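Local coordinates for insecticidal crystal protein Cry7Cal (Bacillus thuringiensis, PDB 5ZI1) that probably acts as a pore-forming insecticidal toxin that recognises receptors on gut cells and is active against the locust Locusta migratoria manilensis, at residues H543-T548 with S560-G565. Numbering follows the deposited sequence.
Sequences HDEYFT and SYLTMG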
ATOM      1  N   HIS A 543      -4.311  33.400  -3.694  1.00 56.51           N
ATOM      2  CA  HIS A 543      -4.785  33.638  -2.330  1.00 56.91           C
ATOM      3  C   HIS A 543      -4.482  32.461  -1.407  1.00 57.01           C
ATOM      4  O   HIS A 543      -4.652  31.298  -1.779  1.00 56.14           O
ATOM      5  CB  HIS A 543      -6.281  33.941  -2.317  1.00 52.63           C
ATOM      6  CG  HIS A 543      -6.631  35.215  -3.016  1.00 64.58           C
ATOM      7  ND1 HIS A 543      -7.924  35.675  -3.131  1.00 66.59           N
ATOM      8  CD2 HIS A 543      -5.850  36.123  -3.651  1.00 64.02           C
ATOM      9  CE1 HIS A 543      -7.925  36.814  -3.801  1.00 65.14           C
ATOM     10  NE2 HIS A 543      -6.680  37.105  -4.132  1.00 68.66           N
ATOM     11  N   ASP A 544      -4.016  32.782  -0.205  1.00 53.35           N
ATOM     12  CA  ASP A 544      -3.840  31.793   0.844  1.00 52.39           C
ATOM     13  C   ASP A 544      -5.192  31.449   1.452  1.00 52.35           C
ATOM     14  O   ASP A 544      -6.125  32.250   1.422  1.00 53.70           O
ATOM     15  CB  ASP A 544      -2.889  32.320   1.920  1.00 52.51           C
ATOM     16  CG  ASP A 544      -1.559  32.835   1.346  1.00 56.47           C
ATOM     17  OD1 ASP A 544      -1.263  32.584   0.151  1.00 54.72           O
ATOM     18  OD2 ASP A 544      -0.804  33.493   2.105  1.00 54.47           O
ATOM     19  N   GLU A 545      -5.303  30.248   2.016  1.00 53.95           N
ATOM     20  CA  GLU A 545      -6.597  29.760   2.480  1.00 53.29           C
ATOM     21  C   GLU A 545      -6.550  29.455   3.971  1.00 50.52           C
ATOM     22  O   GLU A 545      -5.733  28.644   4.423  1.00 50.42           O
ATOM     23  CB  GLU A 545      -7.036  28.533   1.680  1.00 54.64           C
ATOM     24  CG  GLU A 545      -8.537  28.200   1.823  1.00 60.34           C
ATOM     25  CD  GLU A 545      -9.467  29.247   1.187  1.00 66.75           C
ATOM     26  OE1 GLU A 545     -10.667  29.250   1.545  1.00 67.70           O
ATOM     27  OE2 GLU A 545      -9.013  30.064   0.338  1.00 67.63           O
ATOM     28  N   TYR A 546      -7.429  30.105   4.731  1.00 48.81           N
ATOM     29  CA  TYR A 546      -7.581  29.810   6.151  1.00 46.30           C
ATOM     30  C   TYR A 546      -8.209  28.432   6.351  1.00 47.67           C
ATOM     31  O   TYR A 546      -9.169  28.075   5.663  1.00 49.00           O
ATOM     32  CB  TYR A 546      -8.449  30.896   6.789  1.00 52.54           C
ATOM     33  CG  TYR A 546      -8.848  30.715   8.239  1.00 47.49           C
ATOM     34  CD1 TYR A 546      -8.000  31.104   9.266  1.00 47.64           C
ATOM     35  CD2 TYR A 546     -10.107  30.222   8.582  1.00 51.07           C
ATOM     36  CE1 TYR A 546      -8.372  30.969  10.604  1.00 51.90           C
ATOM     37  CE2 TYR A 546     -10.497  30.096   9.921  1.00 49.64           C
ATOM     38  CZ  TYR A 546      -9.620  30.472  10.927  1.00 51.86           C
ATOM     39  OH  TYR A 546      -9.975  30.354  12.260  1.00 54.29           O
ATOM     40  N   PHE A 547      -7.661  27.647   7.292  1.00 46.18           N
ATOM     41  CA  PHE A 547      -8.243  26.360   7.676  1.00 48.52           C
ATOM     42  C   PHE A 547      -8.521  26.293   9.171  1.00 43.01           C
ATOM     43  O   PHE A 547      -7.816  26.903   9.980  1.00 45.94           O
ATOM     44  CB  PHE A 547      -7.336  25.168   7.320  1.00 43.73           C
ATOM     45  CG  PHE A 547      -6.004  25.195   8.010  1.00 45.92           C
ATOM     46  CD1 PHE A 547      -5.826  24.594   9.244  1.00 45.25           C
ATOM     47  CD2 PHE A 547      -4.933  25.850   7.435  1.00 46.57           C
ATOM     48  CE1 PHE A 547      -4.598  24.659   9.891  1.00 45.56           C
ATOM     49  CE2 PHE A 547      -3.705  25.908   8.066  1.00 46.61           C
ATOM     50  CZ  PHE A 547      -3.533  25.310   9.290  1.00 45.97           C
ATOM     51  N   THR A 548      -9.505  25.476   9.536  1.00 43.95           N
ATOM     52  CA  THR A 548      -9.874  25.264  10.931  1.00 49.45           C
ATOM     53  C   THR A 548      -9.418  23.892  11.419  1.00 52.75           C
ATOM     54  O   THR A 548      -9.017  23.018  10.643  1.00 50.61           O
ATOM     55  CB  THR A 548     -11.382  25.390  11.129  1.00 52.74           C
ATOM     56  OG1 THR A 548     -12.032  24.419  10.296  1.00 52.10           O
ATOM     57  CG2 THR A 548     -11.873  26.816  10.781  1.00 45.49           C
ATOM     58  N   SER A 560     -10.170  16.447   7.027  1.00 46.64           N
ATOM     59  CA  SER A 560     -11.109  17.044   6.088  1.00 54.41           C
ATOM     60  C   SER A 560     -10.351  17.574   4.876  1.00 55.03           C
ATOM     61  O   SER A 560      -9.201  17.188   4.638  1.00 55.48           O
ATOM     62  CB  SER A 560     -11.940  18.142   6.762  1.00 53.45           C
ATOM     63  OG  SER A 560     -11.094  19.012   7.478  1.00 58.06           O
ATOM     64  N   TYR A 561     -10.988  18.442   4.102  1.00 53.22           N
ATOM     65  CA  TYR A 561     -10.423  18.976   2.879  1.00 48.72           C
ATOM     66  C   TYR A 561     -10.385  20.494   2.930  1.00 54.19           C
ATOM     67  O   TYR A 561     -11.236  21.157   3.550  1.00 54.13           O
ATOM     68  CB  TYR A 561     -11.213  18.517   1.660  1.00 48.34           C
ATOM     69  CG  TYR A 561     -11.134  17.016   1.459  1.00 54.58           C
ATOM     70  CD1 TYR A 561     -12.054  16.167   2.059  1.00 49.17           C
ATOM     71  CD2 TYR A 561     -10.111  16.450   0.697  1.00 50.20           C
ATOM     72  CE1 TYR A 561     -11.987  14.819   1.886  1.00 51.89           C
ATOM     73  CE2 TYR A 561     -10.020  15.081   0.521  1.00 50.69           C
ATOM     74  CZ  TYR A 561     -10.968  14.273   1.115  1.00 56.00           C
ATOM     75  OH  TYR A 561     -10.922  12.914   0.960  1.00 51.69           O
ATOM     76  N   LEU A 562      -9.396  21.029   2.231  1.00 47.97           N
ATOM     77  CA  LEU A 562      -9.115  22.452   2.195  1.00 50.27           C
ATOM     78  C   LEU A 562      -8.775  22.799   0.757  1.00 55.78           C
ATOM     79  O   LEU A 562      -7.781  22.304   0.219  1.00 52.21           O
ATOM     80  CB  LEU A 562      -7.949  22.777   3.128  1.00 48.25           C
ATOM     81  CG  LEU A 562      -7.351  24.180   3.095  1.00 57.69           C
ATOM     82  CD1 LEU A 562      -6.608  24.324   4.332  1.00 56.14           C
ATOM     83  CD2 LEU A 562      -6.332  24.394   1.948  1.00 59.57           C
ATOM     84  N   THR A 563      -9.553  23.681   0.155  1.00 50.86           N
ATOM     85  CA  THR A 563      -9.411  23.978  -1.259  1.00 55.65           C
ATOM     86  C   THR A 563      -8.762  25.340  -1.464  1.00 55.57           C
ATOM     87  O   THR A 563      -9.190  26.335  -0.871  1.00 56.22           O
ATOM     88  CB  THR A 563     -10.774  23.906  -1.941  1.00 54.57           C
ATOM     89  OG1 THR A 563     -11.339  22.620  -1.684  1.00 55.22           O
ATOM     90  CG2 THR A 563     -10.647  24.125  -3.442  1.00 55.62           C
ATOM     91  N   MET A 564      -7.722  25.371  -2.299  1.00 49.51           N
ATOM     92  CA  MET A 564      -7.074  26.610  -2.693  1.00 49.58           C
ATOM     93  C   MET A 564      -7.320  26.834  -4.174  1.00 53.49           C
ATOM     94  O   MET A 564      -7.142  25.916  -4.981  1.00 61.62           O
ATOM     95  CB  MET A 564      -5.584  26.572  -2.380  1.00 49.46           C
ATOM     96  CG  MET A 564      -5.282  26.611  -0.910  1.00 48.30           C
ATOM     97  SD  MET A 564      -3.593  26.137  -0.542  1.00 59.20           S
ATOM     98  CE  MET A 564      -3.712  24.418  -1.008  1.00 49.78           C
ATOM     99  N   GLY A 565      -7.715  28.047  -4.528  1.00 57.29           N
ATOM    100  CA  GLY A 565      -8.133  28.347  -5.875  1.00 55.25           C
ATOM    101  C   GLY A 565      -9.625  28.483  -6.053  1.00 58.75           C
ATOM    102  O   GLY A 565     -10.099  28.430  -7.190  1.00 60.58           O
TER
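Glu545 meets 560-565 with the carbon part of its chain. Its CB lies 3.7 Å from CG of Met564 and 4.2 Å from CD2 of Leu562, so the start of the glutamate chain touches both residues that flank Thr563. A second apolar patch joins Phe547 to Leu562. One methyl of the leucine, CD1, lies 3.8 Å from both CG and CD2 of Phe547. This methyl approaches the ring at a slant. Phe547 has its CG placed between the backbone N and the carbonyl carbon; its side chain sets off facing 560-565, while the ring turns aside and touches Ile590 and Tyr528.

The backbones do not pair. No hydrogen bond crosses between the segments, and the strand axes, antiparallel at 167°, come no closer than 7.7 Å. Each strand is hydrogen-bonded to a different neighbour: Glu545 and Phe547 to Met536 and Gly534, Leu562 and Met564 to Val526 and Val524. The contact therefore joins edge strand 545-547 of one sheet to a strand of the other, between the two sheets and near the margin of the C-terminal beta-sandwich of this three-domain Cry toxin. Leu562 and Met564 also reach Met536 and Phe538 on strand 534-538.

The polar surroundings are the carbonyl O of Thr563, approached by the glutamate chain without a hydrogen bond. Glu545 has CG anti to its N (chi1 -164°) and bends at chi2 (68°), which carries the chain past this backbone carbonyl, CG standing 3.3 Å from Thr563 O. The carboxylate remains beside the same carbonyl, OE2 being 3.9 Å from Thr563 O, and two acceptors this far apart form no bond.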